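Local coordinates for protein peptidase (Yersinia bercovieri, PDB 5NYW) that is of unknown function but, as a proteasome-type beta-subunit (Anbu) of the Ntn-hydrolase clan, probably hydrolyses peptide or related amide bonds, at residues Y153-P156 / I157-V161; C66-P69 / E70-N73; V161-Y164 / D165-L168; Y145-I148 / G149-Y153. All blocks are in the same frame, centred on the assembly; numbering follows the deposited sequence.

Interaction 1 of 4, residues Y153-P156 / I157-V161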
ATOM      1  N   TYR L 153      16.294 -11.600  41.322  1.00 50.09           N
ATOM      2  CA  TYR L 153      16.629 -11.829  42.727  1.00 49.50           C
ATOM      3  C   TYR L 153      17.122 -13.257  42.937  1.00 60.25           C
ATOM      4  O   TYR L 153      17.985 -13.520  43.769  1.00 75.11           O
ATOM      5  CB  TYR L 153      15.408 -11.553  43.610  1.00 42.85           C
ATOM      6  CG  TYR L 153      14.795 -10.180  43.419  1.00 45.29           C
ATOM      7  CD1 TYR L 153      15.317  -9.067  44.080  1.00 46.34           C
ATOM      8  CD2 TYR L 153      13.704  -9.990  42.569  1.00 56.82           C
ATOM      9  CE1 TYR L 153      14.765  -7.810  43.914  1.00 52.12           C
ATOM     10  CE2 TYR L 153      13.141  -8.734  42.398  1.00 59.37           C
ATOM     11  CZ  TYR L 153      13.675  -7.652  43.078  1.00 54.81           C
ATOM     12  OH  TYR L 153      13.129  -6.408  42.911  1.00 70.09           O
ATOM     13  N   GLY L 154      16.561 -14.176  42.163  1.00 55.33           N
ATOM     14  CA  GLY L 154      16.805 -15.583  42.358  1.00 42.58           C
ATOM     15  C   GLY L 154      17.825 -16.171  41.416  1.00 45.20           C
ATOM     16  O   GLY L 154      18.047 -17.364  41.428  1.00 49.40           O
ATOM     17  N   LYS L 155      18.406 -15.351  40.557  1.00 51.66           N
ATOM     18  CA  LYS L 155      19.395 -15.847  39.608  1.00 52.81           C
ATOM     19  C   LYS L 155      20.756 -16.162  40.261  1.00 47.20           C
ATOM     20  O   LYS L 155      21.360 -17.189  39.926  1.00 52.82           O
ATOM     21  CB  LYS L 155      19.581 -14.844  38.450  1.00 52.06           C
ATOM     22  CG  LYS L 155      20.483 -15.312  37.290  1.00 56.73           C
ATOM     23  CD  LYS L 155      20.584 -14.238  36.183  1.00 63.75           C
ATOM     24  CE  LYS L 155      21.534 -14.612  35.049  1.00 60.79           C
ATOM     25  NZ  LYS L 155      21.076 -15.830  34.334  1.00 79.19           N
ATOM     26  N   PRO L 156      21.250 -15.287  41.177  1.00 50.63           N
ATOM     27  CA  PRO L 156      22.607 -15.501  41.702  1.00 55.01           C
ATOM     28  C   PRO L 156      22.857 -16.875  42.315  1.00 64.31           C
ATOM     29  O   PRO L 156      23.970 -17.383  42.187  1.00 62.31           O
ATOM     30  CB  PRO L 156      22.749 -14.408  42.755  1.00 52.64           C
ATOM     31  CG  PRO L 156      21.899 -13.299  42.246  1.00 51.35           C
ATOM     32  CD  PRO L 156      20.708 -13.991  41.640  1.00 56.81           C
ATOM     33  N   ILE L 157      21.878 -17.428  43.020  1.00 59.61           N
ATOM     34  CA  ILE L 157      22.064 -18.732  43.609  1.00 57.87           C
ATOM     35  C   ILE L 157      22.074 -19.818  42.525  1.00 63.72           C
ATOM     36  O   ILE L 157      22.817 -20.800  42.630  1.00 55.17           O
ATOM     37  CB  ILE L 157      20.997 -19.031  44.661  1.00 51.89           C
ATOM     38  CG1 ILE L 157      21.331 -20.335  45.374  1.00 48.46           C
ATOM     39  CG2 ILE L 157      19.620 -19.076  44.030  1.00 51.75           C
ATOM     40  CD1 ILE L 157      22.725 -20.341  45.997  1.00 48.75           C
ATOM     41  N   ILE L 158      21.273 -19.640  41.476  1.00 59.74           N
ATOM     42  CA  ILE L 158      21.220 -20.630  40.398  1.00 54.60           C
ATOM     43  C   ILE L 158      22.552 -20.671  39.667  1.00 51.94           C
ATOM     44  O   ILE L 158      23.085 -21.731  39.399  1.00 51.17           O
ATOM     45  CB  ILE L 158      20.087 -20.340  39.396  1.00 56.62           C
ATOM     46  CG1 ILE L 158      18.735 -20.460  40.082  1.00 60.22           C
ATOM     47  CG2 ILE L 158      20.097 -21.338  38.261  1.00 48.86           C
ATOM     48  CD1 ILE L 158      17.610 -20.037  39.212  1.00 63.40           C
ATOM     49  N   ASP L 159      23.107 -19.504  39.377  1.00 50.57           N
ATOM     50  CA  ASP L 159      24.403 -19.435  38.722  1.00 45.11           C
ATOM     51  C   ASP L 159      25.509 -20.027  39.585  1.00 58.64           C
ATOM     52  O   ASP L 159      26.519 -20.493  39.063  1.00 84.67           O
ATOM     53  CB  ASP L 159      24.735 -17.994  38.354  1.00 57.46           C
ATOM     54  CG  ASP L 159      23.924 -17.487  37.167  1.00 66.47           C
ATOM     55  OD1 ASP L 159      23.501 -18.324  36.335  1.00 62.63           O
ATOM     56  OD2 ASP L 159      23.691 -16.255  37.090  1.00 77.14           O
ATOM     57  N   ARG L 160      25.347 -20.004  40.906  1.00 61.05           N
ATOM     58  CA  ARG L 160      26.426 -20.478  41.785  1.00 62.48           C
ATOM     59  C   ARG L 160      26.499 -21.993  41.928  1.00 68.25           C
ATOM     60  O   ARG L 160      27.596 -22.552  41.996  1.00 74.42           O
ATOM     61  CB  ARG L 160      26.275 -19.888  43.188  1.00 57.65           C
ATOM     62  CG  ARG L 160      26.705 -18.450  43.335  1.00 71.76           C
ATOM     63  CD  ARG L 160      26.575 -18.009  44.789  1.00 77.57           C
ATOM     64  NE  ARG L 160      26.868 -16.591  44.964  1.00 81.61           N
ATOM     65  CZ  ARG L 160      28.094 -16.092  45.109  1.00 84.90           C
ATOM     66  NH1 ARG L 160      29.144 -16.905  45.111  1.00 66.99           N
ATOM     67  NH2 ARG L 160      28.266 -14.780  45.257  1.00 84.64           N
ATOM     68  N   VAL L 161      25.341 -22.656  41.942  1.00 58.11           N
ATOM     69  CA  VAL L 161      25.307 -24.065  42.304  1.00 60.40           C
ATOM     70  C   VAL L 161      24.725 -25.008  41.241  1.00 68.86           C
ATOM     71  O   VAL L 161      25.012 -26.202  41.264  1.00 73.36           O
ATOM     72  CB  VAL L 161      24.524 -24.270  43.621  1.00 59.19           C
ATOM     73  CG1 VAL L 161      25.013 -23.319  44.687  1.00 71.79           C
ATOM     74  CG2 VAL L 161      23.056 -24.066  43.405  1.00 63.34           C
TER
HETATM   75  O   HOH W   1      19.682 -15.772  44.148  1.00 49.39           O
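The first turn of helix 155-161 brings Lys155 and Asp159 together one turn apart, on the backbone as well as through their side chains. Asp159 N donates to Lys155 O at 3.0 Å in a nearly straight bond (168°), with the donor lying almost on the extension of the carbonyl bond. Lys155 sends CG away from its own N (chi1 -173°) and runs extended until it bends at chi4 (62°). Its methylenes, CG above all, lie closer to the carboxylate than the ammonium does: Asp159 OD2 meets Lys155 CG at 3.3 Å, whereas the salt bridge from Lys155 NZ to Asp159 OD2 is long, 3.8 Å. The stronger partner of both ends is Tyr145 on the preceding strand: its OH bonds Lys155 NZ and Asp159 OD1, tying the helix to the beta-sheet in the layered sandwich expected of a proteasome-type subunit. Where the helix starts, a water stands in for a regular backbone link, donating to Tyr153 O (2.8 Å) and accepting from Ile157 N (3.0 Å). Gly154 O lies against the aliphatic arm of Ile158, 3.4 Å from its CG1, and is bonded by Ser178 OG of helix 168-185. On another flank, Arg160 N reaches Pro156 O only weakly, and the Arg160 CG methylene comes to 3.2 Å from that same Pro156 O. The extended chain beyond carries the guanidinium to the second subunit, where Arg160 NH2 forms a salt bridge with Asp180 of that subunit and a weak hydrogen bond with its Ser181.

Interaction 2 of 4, residues C66-P69 / E70-N73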
ATOM      1  N   CYS L  66      -7.049 -30.491  23.230  1.00 68.77           N
ATOM      2  CA  CYS L  66      -6.568 -31.839  23.521  1.00 73.28           C
ATOM      3  C   CYS L  66      -7.684 -32.889  23.487  1.00 83.10           C
ATOM      4  O   CYS L  66      -7.416 -34.092  23.400  1.00 85.97           O
ATOM      5  CB  CYS L  66      -5.869 -31.869  24.879  1.00 70.42           C
ATOM      6  SG  CYS L  66      -4.139 -31.358  24.826  1.00100.23           S
ATOM      7  N   LEU L  67      -8.927 -32.436  23.626  1.00 88.89           N
ATOM      8  CA  LEU L  67     -10.083 -33.334  23.582  1.00 86.71           C
ATOM      9  C   LEU L  67     -10.589 -33.550  22.157  1.00 80.99           C
ATOM     10  O   LEU L  67     -11.496 -34.349  21.931  1.00 89.63           O
ATOM     11  CB  LEU L  67     -11.218 -32.799  24.455  1.00 88.53           C
ATOM     12  CG  LEU L  67     -10.915 -32.688  25.948  1.00 83.49           C
ATOM     13  CD1 LEU L  67     -12.105 -32.077  26.664  1.00 92.58           C
ATOM     14  CD2 LEU L  67     -10.580 -34.046  26.505  1.00 72.38           C
ATOM     15  N   ASP L  68      -9.997 -32.822  21.211  1.00 83.23           N
ATOM     16  CA  ASP L  68     -10.347 -32.896  19.792  1.00 80.34           C
ATOM     17  C   ASP L  68      -9.210 -33.543  19.014  1.00 90.02           C
ATOM     18  O   ASP L  68      -8.209 -32.896  18.726  1.00104.38           O
ATOM     19  CB  ASP L  68     -10.639 -31.483  19.260  1.00 75.26           C
ATOM     20  CG  ASP L  68     -11.017 -31.462  17.788  1.00 96.97           C
ATOM     21  OD1 ASP L  68     -11.174 -32.544  17.181  1.00104.70           O
ATOM     22  OD2 ASP L  68     -11.162 -30.348  17.235  1.00 98.49           O
ATOM     23  N   PRO L  69      -9.384 -34.815  18.635  1.00 90.77           N
ATOM     24  CA  PRO L  69      -8.349 -35.605  17.958  1.00 86.86           C
ATOM     25  C   PRO L  69      -8.191 -35.265  16.491  1.00 84.24           C
ATOM     26  O   PRO L  69      -7.224 -35.683  15.855  1.00 91.37           O
ATOM     27  CB  PRO L  69      -8.855 -37.048  18.106  1.00 96.50           C
ATOM     28  CG  PRO L  69      -9.924 -36.992  19.153  1.00100.96           C
ATOM     29  CD  PRO L  69     -10.539 -35.643  19.006  1.00 98.14           C
ATOM     30  N   GLU L  70      -9.126 -34.491  15.964  1.00 87.40           N
ATOM     31  CA  GLU L  70      -9.120 -34.184  14.550  1.00 87.03           C
ATOM     32  C   GLU L  70      -8.348 -32.915  14.306  1.00 81.66           C
ATOM     33  O   GLU L  70      -8.295 -32.397  13.190  1.00 94.96           O
ATOM     34  CB  GLU L  70     -10.549 -34.077  14.020  1.00102.73           C
ATOM     35  CG  GLU L  70     -11.279 -35.409  14.060  1.00103.90           C
ATOM     36  CD  GLU L  70     -10.497 -36.519  13.378  1.00111.06           C
ATOM     37  OE1 GLU L  70      -9.803 -36.245  12.372  1.00114.80           O
ATOM     38  OE2 GLU L  70     -10.567 -37.667  13.862  1.00111.09           O
ATOM     39  N   GLN L  71      -7.765 -32.416  15.384  1.00 81.54           N
ATOM     40  CA  GLN L  71      -6.997 -31.189  15.366  1.00 78.65           C
ATOM     41  C   GLN L  71      -5.614 -31.428  15.958  1.00 86.61           C
ATOM     42  O   GLN L  71      -5.457 -32.234  16.877  1.00 83.66           O
ATOM     43  CB  GLN L  71      -7.755 -30.149  16.182  1.00 76.70           C
ATOM     44  CG  GLN L  71      -7.214 -28.775  16.158  1.00 81.97           C
ATOM     45  CD  GLN L  71      -8.102 -27.852  16.940  1.00 81.93           C
ATOM     46  OE1 GLN L  71      -9.214 -28.221  17.316  1.00 78.05           O
ATOM     47  NE2 GLN L  71      -7.635 -26.637  17.168  1.00 84.95           N
ATOM     48  N   THR L  72      -4.611 -30.710  15.476  1.00 85.56           N
ATOM     49  CA  THR L  72      -3.294 -30.846  16.075  1.00 81.33           C
ATOM     50  C   THR L  72      -3.329 -30.262  17.505  1.00 91.05           C
ATOM     51  O   THR L  72      -3.759 -29.126  17.711  1.00 92.95           O
ATOM     52  CB  THR L  72      -2.207 -30.194  15.191  1.00 83.01           C
ATOM     53  OG1 THR L  72      -0.972 -30.118  15.920  1.00 82.11           O
ATOM     54  CG2 THR L  72      -2.638 -28.800  14.723  1.00 75.18           C
ATOM     55  N   ASN L  73      -2.891 -31.048  18.489  1.00 83.05           N
ATOM     56  CA  ASN L  73      -2.916 -30.603  19.881  1.00 76.66           C
ATOM     57  C   ASN L  73      -1.744 -31.180  20.650  1.00 72.16           C
ATOM     58  O   ASN L  73      -0.993 -31.992  20.118  1.00 76.33           O
ATOM     59  CB  ASN L  73      -4.236 -30.987  20.569  1.00 73.77           C
ATOM     60  CG  ASN L  73      -4.456 -32.491  20.638  1.00 72.95           C
ATOM     61  OD1 ASN L  73      -3.587 -33.238  21.086  1.00 78.55           O
ATOM     62  ND2 ASN L  73      -5.622 -32.940  20.189  1.00 69.56           N
TER
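The carboxylate of Asp68 and the side-chain amide of Gln71 meet with their planes nearly perpendicular, 80° apart, and the two side chains cross at about a right angle. From above the carboxylate plane comes the backbone of Glu70, whose N donates to Asp68 OD1 at 3.1 Å, some 48° out of the plane. That side-chain bond, two residues along, makes an Asx turn, and it is laid over a type I beta turn from Asp68 to Gln71. The backbone link of the beta turn, Gln71 N to Asp68 O, is weak at 3.4 Å, and the bond to the carboxylate is the sounder of the two. Asp68 CG stands anti to its backbone N, a setting that swings the carboxylate back over the turn. The loop lies at the surface, between helix 52-65 and helix 80-98. At its base the buried Asn73 closes the ends: its CG rests 3.6 Å from Cys66 CA, and its OD1 accepts from Met75 N, the stronger of its polar ties. Asn73 ND2 also reaches two backbone carbonyls, both weakly: that of Arg65, and Asp68 O at 3.0 Å with an N-H...O angle of only 125°.

Interaction 3 of 4, residues V161-Y164 / D165-L168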
ATOM      1  N   VAL L 161      25.341 -22.656  41.942  1.00 58.11           N
ATOM      2  CA  VAL L 161      25.307 -24.065  42.304  1.00 60.40           C
ATOM      3  C   VAL L 161      24.725 -25.008  41.241  1.00 68.86           C
ATOM      4  O   VAL L 161      25.012 -26.202  41.264  1.00 73.36           O
ATOM      5  CB  VAL L 161      24.524 -24.270  43.621  1.00 59.19           C
ATOM      6  CG1 VAL L 161      25.013 -23.319  44.687  1.00 71.79           C
ATOM      7  CG2 VAL L 161      23.056 -24.066  43.405  1.00 63.34           C
ATOM      8  N   LEU L 162      23.956 -24.494  40.287  1.00 62.67           N
ATOM      9  CA  LEU L 162      23.326 -25.383  39.308  1.00 59.25           C
ATOM     10  C   LEU L 162      24.209 -25.553  38.076  1.00 74.04           C
ATOM     11  O   LEU L 162      24.785 -24.586  37.566  1.00 78.77           O
ATOM     12  CB  LEU L 162      21.939 -24.868  38.876  1.00 46.59           C
ATOM     13  CG  LEU L 162      21.093 -25.859  38.036  1.00 58.68           C
ATOM     14  CD1 LEU L 162      20.429 -26.937  38.894  1.00 67.89           C
ATOM     15  CD2 LEU L 162      20.044 -25.184  37.151  1.00 45.90           C
ATOM     16  N   SER L 163      24.341 -26.804  37.638  1.00 73.04           N
ATOM     17  CA  SER L 163      24.970 -27.160  36.369  1.00 58.75           C
ATOM     18  C   SER L 163      24.181 -28.333  35.807  1.00 56.49           C
ATOM     19  O   SER L 163      23.366 -28.927  36.522  1.00 53.91           O
ATOM     20  CB  SER L 163      26.451 -27.505  36.544  1.00 64.05           C
ATOM     21  OG  SER L 163      26.623 -28.607  37.416  1.00 81.22           O
ATOM     22  N   TYR L 164      24.423 -28.685  34.547  1.00 55.53           N
ATOM     23  CA  TYR L 164      23.664 -29.753  33.878  1.00 60.74           C
ATOM     24  C   TYR L 164      23.692 -31.078  34.651  1.00 66.07           C
ATOM     25  O   TYR L 164      22.755 -31.879  34.573  1.00 71.23           O
ATOM     26  CB  TYR L 164      24.206 -29.954  32.457  1.00 64.84           C
ATOM     27  CG  TYR L 164      23.470 -30.961  31.593  1.00 63.97           C
ATOM     28  CD1 TYR L 164      22.197 -30.686  31.105  1.00 59.94           C
ATOM     29  CD2 TYR L 164      24.061 -32.185  31.242  1.00 60.66           C
ATOM     30  CE1 TYR L 164      21.524 -31.598  30.295  1.00 59.03           C
ATOM     31  CE2 TYR L 164      23.388 -33.108  30.443  1.00 51.54           C
ATOM     32  CZ  TYR L 164      22.121 -32.806  29.971  1.00 55.33           C
ATOM     33  OH  TYR L 164      21.443 -33.704  29.168  1.00 61.42           O
ATOM     34  N   ASP L 165      24.759 -31.295  35.414  1.00 81.04           N
ATOM     35  CA  ASP L 165      24.955 -32.570  36.106  1.00 80.25           C
ATOM     36  C   ASP L 165      24.486 -32.581  37.561  1.00 68.34           C
ATOM     37  O   ASP L 165      24.627 -33.591  38.237  1.00 82.87           O
ATOM     38  CB  ASP L 165      26.433 -32.954  36.053  1.00 82.63           C
ATOM     39  CG  ASP L 165      26.875 -33.356  34.663  1.00 95.61           C
ATOM     40  OD1 ASP L 165      26.179 -34.177  34.024  1.00 96.60           O
ATOM     41  OD2 ASP L 165      27.912 -32.835  34.204  1.00105.69           O
ATOM     42  N   THR L 166      23.911 -31.479  38.030  1.00 62.98           N
ATOM     43  CA  THR L 166      23.346 -31.426  39.372  1.00 59.00           C
ATOM     44  C   THR L 166      22.231 -32.452  39.474  1.00 61.78           C
ATOM     45  O   THR L 166      21.328 -32.470  38.647  1.00 72.97           O
ATOM     46  CB  THR L 166      22.765 -30.011  39.712  1.00 57.52           C
ATOM     47  OG1 THR L 166      23.792 -29.017  39.644  1.00 56.41           O
ATOM     48  CG2 THR L 166      22.135 -29.975  41.104  1.00 48.77           C
ATOM     49  N   PRO L 167      22.283 -33.309  40.492  1.00 60.92           N
ATOM     50  CA  PRO L 167      21.208 -34.281  40.728  1.00 58.31           C
ATOM     51  C   PRO L 167      19.869 -33.587  41.012  1.00 56.55           C
ATOM     52  O   PRO L 167      19.877 -32.451  41.495  1.00 59.19           O
ATOM     53  CB  PRO L 167      21.698 -35.068  41.951  1.00 56.28           C
ATOM     54  CG  PRO L 167      22.829 -34.285  42.514  1.00 62.41           C
ATOM     55  CD  PRO L 167      23.433 -33.521  41.383  1.00 64.94           C
ATOM     56  N   LEU L 168      18.754 -34.241  40.688  1.00 56.76           N
ATOM     57  CA  LEU L 168      17.429 -33.636  40.821  1.00 60.10           C
ATOM     58  C   LEU L 168      17.098 -33.043  42.189  1.00 71.13           C
ATOM     59  O   LEU L 168      16.540 -31.949  42.253  1.00 78.34           O
ATOM     60  CB  LEU L 168      16.329 -34.633  40.451  1.00 60.88           C
ATOM     61  CG  LEU L 168      15.848 -34.642  39.000  1.00 77.36           C
ATOM     62  CD1 LEU L 168      16.988 -34.447  38.035  1.00 87.67           C
ATOM     63  CD2 LEU L 168      15.082 -35.917  38.691  1.00 83.54           C
TER
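Hydrogen bonding between Ser163 and Thr166 is reciprocal, and it uses the threonine twice. Thr166 N donates to Ser163 O at 3.0 Å, standing well above the carbonyl plane, while Ser163 N donates to Thr166 OG1, likewise at 3.0 Å and close to straight (164°). The second bond depends on the threonine rotamer: at chi1 -60° its OG1 lies beside its own backbone N, on the side that looks back to Ser163. The backbone bond closes a type I beta turn from Ser163 to Thr166, and the OG1 bond adds a second link. The turn reverses the chain between helix 155-161, left at Leu162, and helix 168-185, for which Pro167 takes the N-cap position. Apolar packing comes from Leu162, whose side chain crosses that of Thr166 at about a right angle. Its CD1 touches Thr166 CB at 3.9 Å and Thr166 CG2 at 4.1 Å, and Leu162 also packs on Ala171 and Met6. The contact of Tyr164 with Asp165 at the turn's corner is looser. Asp165 OD1 approaches Tyr164 CD2 obliquely at 4.0 Å, with ring and carboxylate planes 66° apart, and the tyrosine side chain packs further on Ser9, Arg7 and Gln141. Just before the turn in the chain, Val161 packs on Phe233 of the second subunit.

Interaction 4 of 4, residues Y145-I148 / G149-Y153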
ATOM      1  N   TYR L 145      18.773 -23.863  32.384  1.00 50.31           N
ATOM      2  CA  TYR L 145      17.569 -23.379  33.077  1.00 50.85           C
ATOM      3  C   TYR L 145      17.006 -22.088  32.433  1.00 51.29           C
ATOM      4  O   TYR L 145      17.750 -21.351  31.776  1.00 55.79           O
ATOM      5  CB  TYR L 145      17.867 -23.111  34.570  1.00 43.64           C
ATOM      6  CG  TYR L 145      18.680 -21.849  34.786  1.00 50.80           C
ATOM      7  CD1 TYR L 145      20.069 -21.866  34.671  1.00 42.72           C
ATOM      8  CD2 TYR L 145      18.052 -20.620  35.051  1.00 51.99           C
ATOM      9  CE1 TYR L 145      20.827 -20.705  34.848  1.00 56.78           C
ATOM     10  CE2 TYR L 145      18.797 -19.450  35.224  1.00 64.69           C
ATOM     11  CZ  TYR L 145      20.192 -19.496  35.131  1.00 72.67           C
ATOM     12  OH  TYR L 145      20.953 -18.342  35.311  1.00 64.78           O
ATOM     13  N   PHE L 146      15.717 -21.807  32.666  1.00 40.43           N
ATOM     14  CA  PHE L 146      15.074 -20.557  32.224  1.00 46.47           C
ATOM     15  C   PHE L 146      14.306 -19.922  33.369  1.00 47.82           C
ATOM     16  O   PHE L 146      13.754 -20.626  34.209  1.00 50.34           O
ATOM     17  CB  PHE L 146      14.092 -20.801  31.075  1.00 47.13           C
ATOM     18  CG  PHE L 146      14.740 -21.157  29.789  1.00 51.44           C
ATOM     19  CD1 PHE L 146      15.833 -20.455  29.331  1.00 46.08           C
ATOM     20  CD2 PHE L 146      14.249 -22.212  29.026  1.00 51.51           C
ATOM     21  CE1 PHE L 146      16.437 -20.799  28.118  1.00 61.24           C
ATOM     22  CE2 PHE L 146      14.842 -22.560  27.824  1.00 52.00           C
ATOM     23  CZ  PHE L 146      15.940 -21.854  27.366  1.00 54.82           C
ATOM     24  N   GLN L 147      14.239 -18.598  33.401  1.00 58.58           N
ATOM     25  CA  GLN L 147      13.365 -17.948  34.370  1.00 56.95           C
ATOM     26  C   GLN L 147      12.391 -17.010  33.648  1.00 56.67           C
ATOM     27  O   GLN L 147      12.768 -16.340  32.687  1.00 55.01           O
ATOM     28  CB  GLN L 147      14.173 -17.151  35.394  1.00 58.91           C
ATOM     29  CG  GLN L 147      15.356 -17.855  36.023  1.00 52.76           C
ATOM     30  CD  GLN L 147      16.164 -16.883  36.882  1.00 64.32           C
ATOM     31  OE1 GLN L 147      16.969 -16.116  36.357  1.00 77.19           O
ATOM     32  NE2 GLN L 147      15.966 -16.921  38.200  1.00 41.50           N
ATOM     33  N   ILE L 148      11.156 -16.924  34.137  1.00 65.64           N
ATOM     34  CA  ILE L 148      10.217 -15.891  33.686  1.00 61.98           C
ATOM     35  C   ILE L 148       9.617 -15.178  34.918  1.00 59.96           C
ATOM     36  O   ILE L 148       9.644 -15.719  36.033  1.00 57.37           O
ATOM     37  CB  ILE L 148       9.094 -16.485  32.782  1.00 40.81           C
ATOM     38  CG1 ILE L 148       8.316 -17.600  33.491  1.00 44.46           C
ATOM     39  CG2 ILE L 148       9.701 -17.023  31.476  1.00 42.18           C
ATOM     40  CD1 ILE L 148       7.183 -18.231  32.628  1.00 41.11           C
ATOM     41  N   GLY L 149       9.096 -13.965  34.725  1.00 51.80           N
ATOM     42  CA  GLY L 149       8.586 -13.169  35.829  1.00 49.11           C
ATOM     43  C   GLY L 149       9.691 -12.434  36.573  1.00 52.58           C
ATOM     44  O   GLY L 149      10.708 -12.060  35.978  1.00 54.66           O
ATOM     45  N   GLU L 150       9.501 -12.238  37.877  1.00 52.55           N
ATOM     46  CA  GLU L 150      10.487 -11.534  38.699  1.00 55.42           C
ATOM     47  C   GLU L 150      11.650 -12.451  39.035  1.00 57.85           C
ATOM     48  O   GLU L 150      11.629 -13.145  40.047  1.00 63.97           O
ATOM     49  CB  GLU L 150       9.855 -11.014  39.986  1.00 55.86           C
ATOM     50  CG  GLU L 150       9.051  -9.724  39.833  1.00 67.85           C
ATOM     51  CD  GLU L 150       9.877  -8.512  39.382  1.00 65.51           C
ATOM     52  OE1 GLU L 150      11.089  -8.445  39.660  1.00 59.64           O
ATOM     53  OE2 GLU L 150       9.294  -7.607  38.753  1.00 75.52           O
ATOM     54  N   SER L 151      12.679 -12.427  38.196  1.00 59.78           N
ATOM     55  CA  SER L 151      13.665 -13.500  38.165  1.00 52.80           C
ATOM     56  C   SER L 151      15.055 -13.146  38.632  1.00 57.17           C
ATOM     57  O   SER L 151      15.872 -14.037  38.844  1.00 53.89           O
ATOM     58  CB  SER L 151      13.813 -14.003  36.746  1.00 48.82           C
ATOM     59  OG  SER L 151      14.332 -12.940  35.962  1.00 47.71           O
ATOM     60  N   LYS L 152      15.359 -11.856  38.691  1.00 53.93           N
ATOM     61  CA  LYS L 152      16.738 -11.433  38.936  1.00 55.38           C
ATOM     62  C   LYS L 152      17.205 -11.712  40.362  1.00 49.45           C
ATOM     63  O   LYS L 152      18.363 -12.073  40.575  1.00 47.67           O
ATOM     64  CB  LYS L 152      16.911  -9.946  38.601  1.00 57.00           C
ATOM     65  CG  LYS L 152      16.785  -9.632  37.113  1.00 48.92           C
ATOM     66  CD  LYS L 152      16.888  -8.133  36.861  1.00 57.12           C
ATOM     67  CE  LYS L 152      16.847  -7.792  35.368  1.00 46.02           C
ATOM     68  NZ  LYS L 152      16.845  -6.328  35.079  1.00 48.83           N
ATOM     69  N   TYR L 153      16.294 -11.600  41.322  1.00 50.09           N
ATOM     70  CA  TYR L 153      16.629 -11.829  42.727  1.00 49.50           C
ATOM     71  C   TYR L 153      17.122 -13.257  42.937  1.00 60.25           C
ATOM     72  O   TYR L 153      17.985 -13.520  43.769  1.00 75.11           O
ATOM     73  CB  TYR L 153      15.408 -11.553  43.610  1.00 42.85           C
ATOM     74  CG  TYR L 153      14.795 -10.180  43.419  1.00 45.29           C
ATOM     75  CD1 TYR L 153      15.317  -9.067  44.080  1.00 46.34           C
ATOM     76  CD2 TYR L 153      13.704  -9.990  42.569  1.00 56.82           C
ATOM     77  CE1 TYR L 153      14.765  -7.810  43.914  1.00 52.12           C
ATOM     78  CE2 TYR L 153      13.141  -8.734  42.398  1.00 59.37           C
ATOM     79  CZ  TYR L 153      13.675  -7.652  43.078  1.00 54.81           C
ATOM     80  OH  TYR L 153      13.129  -6.408  42.911  1.00 70.09           O
TER
HETATM   81  O   HOH W   2      17.022 -13.268  35.515  1.00 58.92           O
HETATM   82  O   HOH W   3      12.826 -13.489  32.942  1.00 60.76           O
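Gln147 holds CG beside its backbone N and opposite the carbonyl carbon (chi1 -48°) and then runs extended, which lays its amide alongside Ser151, with Gln147 CD 3.7 Å from Ser151 CB. Ser151 places OG between its own N and carbonyl carbon (chi1 64°): its CB faces Gln147, while the hydroxyl turns away from it, to where it meets two waters. The close approach of the beta carbons, Gln147 CB to Ser151 CB at 3.4 Å, is set by the backbone. Two waters join the residues in this buried corner. One donates to Gln147 OE1 at 3.0 Å and is also hydrogen-bonded to Ser151 OG at 2.7 Å. The other donates to Gln147 O at 2.9 Å and adds a weak bond to Ser151 OG; through these two waters the serine hydroxyl is connected to both the side chain and the backbone of Gln147. The amide nitrogen has a firm partner outside, Tyr2 OH, which orients the amide together with the water on OE1. The chain can fold back because Gly149, at the end of the strand, takes a positive phi (82°), a backbone shape that glycine adopts easily. In the sheet, strand 145-149 runs antiparallel to strand 2-7 through backbone bonds of Phe146 with Ala5 and Ile148 with Cys3. Gln147 faces helix 155-161, packing on Lys155 and Ile158, while Phe146 and Ile148 turn to the other sheet, touching Leu115 of strand 112-120, as in the two-sheet sandwich of Ntn hydrolases.

Interactions 4, 1 and 3 follow one another along the chain, from strand 145-149 through helix 155-161 to the turn before helix 168-185. Interaction 4 is buried and is bridged by water; interaction 1 is partly buried, mixing helical backbone bonds with charged ends. These two share Tyr153 and meet round Tyr145, on whose ring Ile158 packs. Interaction 3 is a surface turn governed by backbone and hydroxyl bonds, joined to interaction 4 by Leu162 packing on Tyr145. All three touch the second subunit. Interaction 2, another surface turn, stands apart: its centre is about 39 Å from that of interaction 1, across the chain's centre, and no other subunit touches it.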